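Local coordinates for antifreeze protein (Uncultured bacterium, PDB 6EIO), which probably binds to the surface of ice crystals through a beta-solenoid body and so acts as an antifreeze, at residues I28-I39 against I82-A93. Residues are numbered along the deposited sequence; the frame is centred on the assembly and turned at random.
Sequences ITLGSANNFAVI and IANQAKLDITTA
Asp89 OD2 is gripped twice by Ser32. The backbone N of Ser32 donates to it over 2.8 Å at a nearly straight 171°, arriving on the anti side close to the carboxylate plane. In the conformer described here, Ser32 OG donates to the same Asp89 OD2 at 2.7 Å, but from 47° out of that plane. A chi1 of 59° sets this OG between the backbone N and carbonyl carbon of Ser32, which lets hydroxyl and amide converge on one acceptor. The other carboxylate oxygen, Asp89 OD1, accepts from Gln85 NE2 one helical turn earlier, so both oxygens are engaged and the group's rotation is restrained. With an alanine in place of Asp89, the amide and hydroxyl of Ser32 would probably lose their shared acceptor, and Gln85 its mate. A water donates to both Thr29 O and Asp89 O, 2.8 Å from each; one turn on, the methyl of Ala93 packs against Ile28 CG2 and Leu30 CD2. The rest of the contact is largely apolar: Ala33 CB presses on Ile90 CG2 at 3.4 Å, tighter than usual, and Ile82 CG2 meets the Phe36 ring at its edge, 3.6 Å from CE2. Ile39 CD1 reaches Ala86 CB at 3.7 Å, and Ile39 CG2 lies against Lys87 CD, whose ammonium continues to the carbonyls of Arg215 and Ser59. In this ice-binding-like fold, helix 81-99 runs alongside the beta-solenoid; the paired bonds to Asp89 and the apolar packing beside them probably hold the loop leading into strand 36-40 against the helix.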
ATOM      1  N   ILE A  28      -4.799  -4.210 -10.637  1.00  7.47           N
ATOM      2  CA  ILE A  28      -3.616  -5.053 -10.489  1.00  7.09           C
ATOM      3  C   ILE A  28      -4.030  -6.296  -9.708  1.00  6.73           C
ATOM      4  O   ILE A  28      -4.366  -6.214  -8.520  1.00  8.04           O
ATOM      5  CB  ILE A  28      -2.477  -4.313  -9.788  1.00  7.94           C
ATOM      6  CG1 ILE A  28      -2.034  -3.156 -10.675  1.00 10.37           C
ATOM      7  CG2 ILE A  28      -1.303  -5.262  -9.493  1.00  8.76           C
ATOM      8  CD1 ILE A  28      -1.097  -2.212 -10.001  1.00 15.71           C
ATOM      9  N   THR A  29      -4.011  -7.453 -10.359  1.00  6.88           N
ATOM     10  CA  THR A  29      -4.347  -8.711  -9.703  0.57  6.59           C
ATOM     11  C   THR A  29      -3.357  -8.981  -8.578  1.00  6.07           C
ATOM     12  O   THR A  29      -2.148  -9.022  -8.833  1.00  6.56           O
ATOM     13  CB  THR A  29      -4.240  -9.819 -10.761  0.57  8.26           C
ATOM     14  OG1 THR A  29      -5.254  -9.636 -11.746  0.57  9.92           O
ATOM     15  CG2 THR A  29      -4.417 -11.186 -10.141  0.57  9.41           C
ATOM     16  N   LEU A  30      -3.860  -9.203  -7.366  1.00  6.24           N
ATOM     17  CA  LEU A  30      -3.044  -9.553  -6.212  1.00  6.00           C
ATOM     18  C   LEU A  30      -3.074 -11.041  -5.912  1.00  5.99           C
ATOM     19  O   LEU A  30      -2.346 -11.502  -5.023  1.00  6.62           O
ATOM     20  CB  LEU A  30      -3.508  -8.779  -4.971  1.00  6.60           C
ATOM     21  CG  LEU A  30      -3.488  -7.261  -5.120  1.00  7.25           C
ATOM     22  CD1 LEU A  30      -4.049  -6.628  -3.851  1.00  8.85           C
ATOM     23  CD2 LEU A  30      -2.106  -6.703  -5.440  1.00  8.20           C
ATOM     24  N   GLY A  31      -3.892 -11.797  -6.628  1.00  6.49           N
ATOM     25  CA  GLY A  31      -3.910 -13.224  -6.415  1.00  7.39           C
ATOM     26  C   GLY A  31      -4.199 -13.581  -4.966  1.00  7.75           C
ATOM     27  O   GLY A  31      -5.114 -13.045  -4.319  1.00  8.40           O
ATOM     28  N   SER A  32      -3.404 -14.519  -4.456  1.00  8.06           N
ATOM     29  CA  SER A  32      -3.610 -15.031  -3.113  0.56  8.71           C
ATOM     30  C   SER A  32      -3.234 -14.026  -2.020  1.00  8.34           C
ATOM     31  O   SER A  32      -3.412 -14.336  -0.839  1.00  9.72           O
ATOM     32  CB  SER A  32      -2.849 -16.355  -2.970  0.56  7.69           C
ATOM     33  OG  SER A  32      -1.474 -16.165  -3.201  0.56  6.25           O
ATOM     34  N   ALA A  33      -2.760 -12.831  -2.378  1.00  7.54           N
ATOM     35  CA  ALA A  33      -2.554 -11.786  -1.394  1.00  7.46           C
ATOM     36  C   ALA A  33      -3.822 -11.022  -1.064  1.00  6.58           C
ATOM     37  O   ALA A  33      -3.783 -10.216  -0.136  1.00  7.22           O
ATOM     38  CB  ALA A  33      -1.461 -10.813  -1.841  1.00  8.47           C
ATOM     39  N   ASN A  34      -4.948 -11.250  -1.762  0.50  6.32           N
ATOM     40  CA  ASN A  34      -6.052 -10.296  -1.628  0.50  5.88           C
ATOM     41  C   ASN A  34      -6.651 -10.242  -0.221  0.50  5.26           C
ATOM     42  O   ASN A  34      -7.179  -9.198   0.172  0.50  5.77           O
ATOM     43  CB  ASN A  34      -7.166 -10.497  -2.666  0.50  8.87           C
ATOM     44  CG  ASN A  34      -7.841  -9.162  -3.036  0.50 12.39           C
ATOM     45  OD1 ASN A  34      -7.200  -8.288  -3.618  0.50 22.27           O
ATOM     46  ND2 ASN A  34      -9.109  -8.992  -2.672  0.50 11.27           N
ATOM     47  N   ASN A  35      -6.643 -11.346   0.522  1.00  5.20           N
ATOM     48  CA  ASN A  35      -7.244 -11.354   1.849  1.00  5.13           C
ATOM     49  C   ASN A  35      -6.245 -11.081   2.966  1.00  5.16           C
ATOM     50  O   ASN A  35      -6.625 -11.116   4.148  1.00  5.48           O
ATOM     51  CB  ASN A  35      -8.050 -12.650   2.050  1.00  5.89           C
ATOM     52  CG  ASN A  35      -9.249 -12.693   1.140  1.00  5.65           C
ATOM     53  OD1 ASN A  35     -10.054 -11.773   1.144  1.00  7.77           O
ATOM     54  ND2 ASN A  35      -9.418 -13.776   0.404  1.00  6.63           N
ATOM     55  N   PHE A  36      -4.997 -10.780   2.614  1.00  5.04           N
ATOM     56  CA  PHE A  36      -3.990 -10.352   3.572  1.00  5.06           C
ATOM     57  C   PHE A  36      -4.008  -8.839   3.746  1.00  4.80           C
ATOM     58  O   PHE A  36      -3.994  -8.092   2.763  1.00  5.85           O
ATOM     59  CB  PHE A  36      -2.582 -10.730   3.112  1.00  5.52           C
ATOM     60  CG  PHE A  36      -2.259 -12.198   3.265  1.00  5.47           C
ATOM     61  CD1 PHE A  36      -1.696 -12.654   4.445  1.00  5.89           C
ATOM     62  CD2 PHE A  36      -2.507 -13.097   2.231  1.00  6.80           C
ATOM     63  CE1 PHE A  36      -1.388 -13.997   4.596  1.00  6.15           C
ATOM     64  CE2 PHE A  36      -2.178 -14.434   2.377  1.00  6.59           C
ATOM     65  CZ  PHE A  36      -1.624 -14.882   3.568  1.00  6.60           C
ATOM     66  N   ALA A  37      -3.977  -8.406   5.011  1.00  4.72           N
ATOM     67  CA  ALA A  37      -3.678  -7.012   5.326  1.00  4.82           C
ATOM     68  C   ALA A  37      -2.179  -6.721   5.319  1.00  4.79           C
ATOM     69  O   ALA A  37      -1.783  -5.588   5.003  1.00  5.40           O
ATOM     70  CB  ALA A  37      -4.274  -6.644   6.681  1.00  5.94           C
ATOM     71  N   VAL A  38      -1.357  -7.697   5.717  1.00  4.76           N
ATOM     72  CA  VAL A  38       0.079  -7.506   5.879  1.00  5.18           C
ATOM     73  C   VAL A  38       0.790  -8.770   5.425  1.00  5.31           C
ATOM     74  O   VAL A  38       0.398  -9.871   5.834  1.00  5.96           O
ATOM     75  CB  VAL A  38       0.436  -7.206   7.351  1.00  5.91           C
ATOM     76  CG1 VAL A  38       1.958  -7.095   7.514  1.00  7.30           C
ATOM     77  CG2 VAL A  38      -0.243  -5.926   7.837  1.00  7.01           C
ATOM     78  N   ILE A  39       1.832  -8.615   4.607  1.00  5.26           N
ATOM     79  CA  ILE A  39       2.737  -9.701   4.239  1.00  5.71           C
ATOM     80  C   ILE A  39       4.159  -9.167   4.330  1.00  5.28           C
ATOM     81  O   ILE A  39       4.419  -8.036   3.911  1.00  5.95           O
ATOM     82  CB  ILE A  39       2.504 -10.214   2.789  1.00  6.53           C
ATOM     83  CG1 ILE A  39       1.114 -10.821   2.658  1.00  7.75           C
ATOM     84  CG2 ILE A  39       3.611 -11.178   2.369  1.00  8.64           C
ATOM     85  CD1 ILE A  39       0.758 -11.319   1.269  1.00 10.45           C
ATOM     86  N   ILE A  82      -0.545 -21.030   1.684  1.00  6.23           N
ATOM     87  CA  ILE A  82      -1.116 -19.748   1.293  1.00  5.96           C
ATOM     88  C   ILE A  82      -0.051 -18.655   1.321  1.00  5.73           C
ATOM     89  O   ILE A  82       0.027 -17.844   0.383  1.00  6.06           O
ATOM     90  CB  ILE A  82      -2.358 -19.404   2.151  1.00  6.81           C
ATOM     91  CG1 ILE A  82      -3.496 -20.357   1.836  1.00  8.29           C
ATOM     92  CG2 ILE A  82      -2.778 -17.963   1.947  1.00  9.59           C
ATOM     93  CD1 ILE A  82      -4.710 -20.215   2.714  1.00 12.68           C
ATOM     94  N   ALA A  83       0.776 -18.597   2.372  1.00  5.88           N
ATOM     95  CA  ALA A  83       1.804 -17.556   2.402  1.00  6.00           C
ATOM     96  C   ALA A  83       2.772 -17.710   1.240  1.00  5.51           C
ATOM     97  O   ALA A  83       3.182 -16.714   0.628  1.00  5.73           O
ATOM     98  CB  ALA A  83       2.588 -17.566   3.710  1.00  7.67           C
ATOM     99  N   ASN A  84       3.181 -18.943   0.943  1.00  6.27           N
ATOM    100  CA  ASN A  84       4.163 -19.126  -0.113  1.00  6.39           C
ATOM    101  C   ASN A  84       3.590 -18.700  -1.461  1.00  5.83           C
ATOM    102  O   ASN A  84       4.274 -18.056  -2.267  1.00  6.39           O
ATOM    103  CB  ASN A  84       4.643 -20.574  -0.146  1.00  7.51           C
ATOM    104  CG  ASN A  84       5.513 -20.934   1.055  1.00  8.15           C
ATOM    105  OD1 ASN A  84       5.876 -20.108   1.889  1.00  9.24           O
ATOM    106  ND2 ASN A  84       5.799 -22.213   1.162  1.00 11.40           N
ATOM    107  N   GLN A  85       2.326 -19.047  -1.731  1.00  5.78           N
ATOM    108  CA  GLN A  85       1.710 -18.611  -2.978  1.00  5.74           C
ATOM    109  C   GLN A  85       1.539 -17.093  -2.988  1.00  5.52           C
ATOM    110  O   GLN A  85       1.710 -16.440  -4.029  1.00  5.93           O
ATOM    111  CB  GLN A  85       0.368 -19.308  -3.215  1.00  6.93           C
ATOM    112  CG  GLN A  85      -0.201 -19.013  -4.594  1.00  6.51           C
ATOM    113  CD  GLN A  85       0.672 -19.536  -5.704  1.00  6.67           C
ATOM    114  OE1 GLN A  85       1.053 -20.706  -5.689  1.00  7.12           O
ATOM    115  NE2 GLN A  85       0.989 -18.693  -6.674  1.00  8.80           N
ATOM    116  N   ALA A  86       1.212 -16.507  -1.836  1.00  5.25           N
ATOM    117  CA  ALA A  86       1.027 -15.065  -1.786  1.00  5.35           C
ATOM    118  C   ALA A  86       2.324 -14.333  -2.113  1.00  5.07           C
ATOM    119  O   ALA A  86       2.284 -13.280  -2.752  1.00  5.51           O
ATOM    120  CB  ALA A  86       0.476 -14.648  -0.427  1.00  5.56           C
ATOM    121  N   LYS A  87       3.479 -14.866  -1.709  1.00  5.39           N
ATOM    122  CA  LYS A  87       4.741 -14.219  -2.102  1.00  5.68           C
ATOM    123  C   LYS A  87       4.925 -14.241  -3.609  1.00  5.66           C
ATOM    124  O   LYS A  87       5.336 -13.238  -4.208  1.00  6.26           O
ATOM    125  CB  LYS A  87       5.956 -14.866  -1.437  1.00  6.00           C
ATOM    126  CG  LYS A  87       5.972 -14.825   0.083  1.00  6.56           C
ATOM    127  CD  LYS A  87       5.767 -13.454   0.697  1.00  8.34           C
ATOM    128  CE  LYS A  87       6.767 -12.390   0.213  1.00  8.97           C
ATOM    129  NZ  LYS A  87       8.194 -12.864   0.277  1.00 10.21           N
ATOM    130  N   LEU A  88       4.637 -15.380  -4.246  1.00  5.81           N
ATOM    131  CA  LEU A  88       4.722 -15.449  -5.706  1.00  6.03           C
ATOM    132  C   LEU A  88       3.780 -14.436  -6.332  1.00  5.95           C
ATOM    133  O   LEU A  88       4.113 -13.774  -7.323  1.00  6.76           O
ATOM    134  CB  LEU A  88       4.365 -16.864  -6.192  1.00  6.93           C
ATOM    135  CG  LEU A  88       5.313 -17.974  -5.743  1.00  8.02           C
ATOM    136  CD1 LEU A  88       4.725 -19.337  -6.085  1.00 12.44           C
ATOM    137  CD2 LEU A  88       6.687 -17.809  -6.380  1.00 10.78           C
ATOM    138  N   ASP A  89       2.583 -14.312  -5.759  1.00  5.76           N
ATOM    139  CA  ASP A  89       1.565 -13.449  -6.345  1.00  5.78           C
ATOM    140  C   ASP A  89       1.866 -11.968  -6.115  1.00  5.71           C
ATOM    141  O   ASP A  89       1.525 -11.141  -6.981  1.00  5.98           O
ATOM    142  CB  ASP A  89       0.177 -13.858  -5.833  1.00  5.93           C
ATOM    143  CG  ASP A  89      -0.229 -15.241  -6.318  1.00  6.78           C
ATOM    144  OD1 ASP A  89       0.445 -15.828  -7.190  1.00  7.72           O
ATOM    145  OD2 ASP A  89      -1.261 -15.729  -5.816  1.00  7.55           O
ATOM    146  N   ILE A  90       2.528 -11.611  -5.012  1.00  5.61           N
ATOM    147  CA  ILE A  90       2.936 -10.216  -4.856  1.00  5.88           C
ATOM    148  C   ILE A  90       4.130  -9.884  -5.739  1.00  5.94           C
ATOM    149  O   ILE A  90       4.243  -8.738  -6.194  1.00  6.76           O
ATOM    150  CB  ILE A  90       3.074  -9.715  -3.401  1.00  6.99           C
ATOM    151  CG1 ILE A  90       4.267 -10.287  -2.676  1.00  9.42           C
ATOM    152  CG2 ILE A  90       1.770  -9.930  -2.651  1.00  7.43           C
ATOM    153  CD1 ILE A  90       4.516  -9.615  -1.328  1.00  9.71           C
ATOM    154  N   THR A  91       5.006 -10.847  -6.037  1.00  6.23           N
ATOM    155  CA  THR A  91       6.025 -10.604  -7.059  1.00  6.69           C
ATOM    156  C   THR A  91       5.372 -10.320  -8.403  1.00  6.34           C
ATOM    157  O   THR A  91       5.724  -9.353  -9.088  1.00  6.46           O
ATOM    158  CB  THR A  91       6.971 -11.792  -7.122  1.00  7.99           C
ATOM    159  OG1 THR A  91       7.677 -11.837  -5.882  1.00  8.63           O
ATOM    160  CG2 THR A  91       7.948 -11.663  -8.306  1.00  9.43           C
ATOM    161  N   THR A  92       4.384 -11.136  -8.780  1.00  6.29           N
ATOM    162  CA  THR A  92       3.666 -10.896 -10.029  1.00  6.18           C
ATOM    163  C   THR A  92       3.040  -9.501 -10.042  1.00  5.93           C
ATOM    164  O   THR A  92       3.152  -8.759 -11.026  1.00  6.38           O
ATOM    165  CB  THR A  92       2.601 -11.986 -10.205  1.00  6.85           C
ATOM    166  OG1 THR A  92       3.271 -13.240 -10.299  1.00  7.73           O
ATOM    167  CG2 THR A  92       1.714 -11.740 -11.428  1.00  9.01           C
ATOM    168  N   ALA A  93       2.365  -9.134  -8.952  1.00  5.88           N
ATOM    169  CA  ALA A  93       1.690  -7.844  -8.884  1.00  5.72           C
ATOM    170  C   ALA A  93       2.684  -6.684  -8.938  1.00  5.88           C
ATOM    171  O   ALA A  93       2.442  -5.676  -9.608  1.00  6.07           O
ATOM    172  CB  ALA A  93       0.862  -7.757  -7.605  1.00  5.99           C
TER
HETATM  173  O   HOH W   1      -0.850 -11.489  -8.393  1.00  7.92           O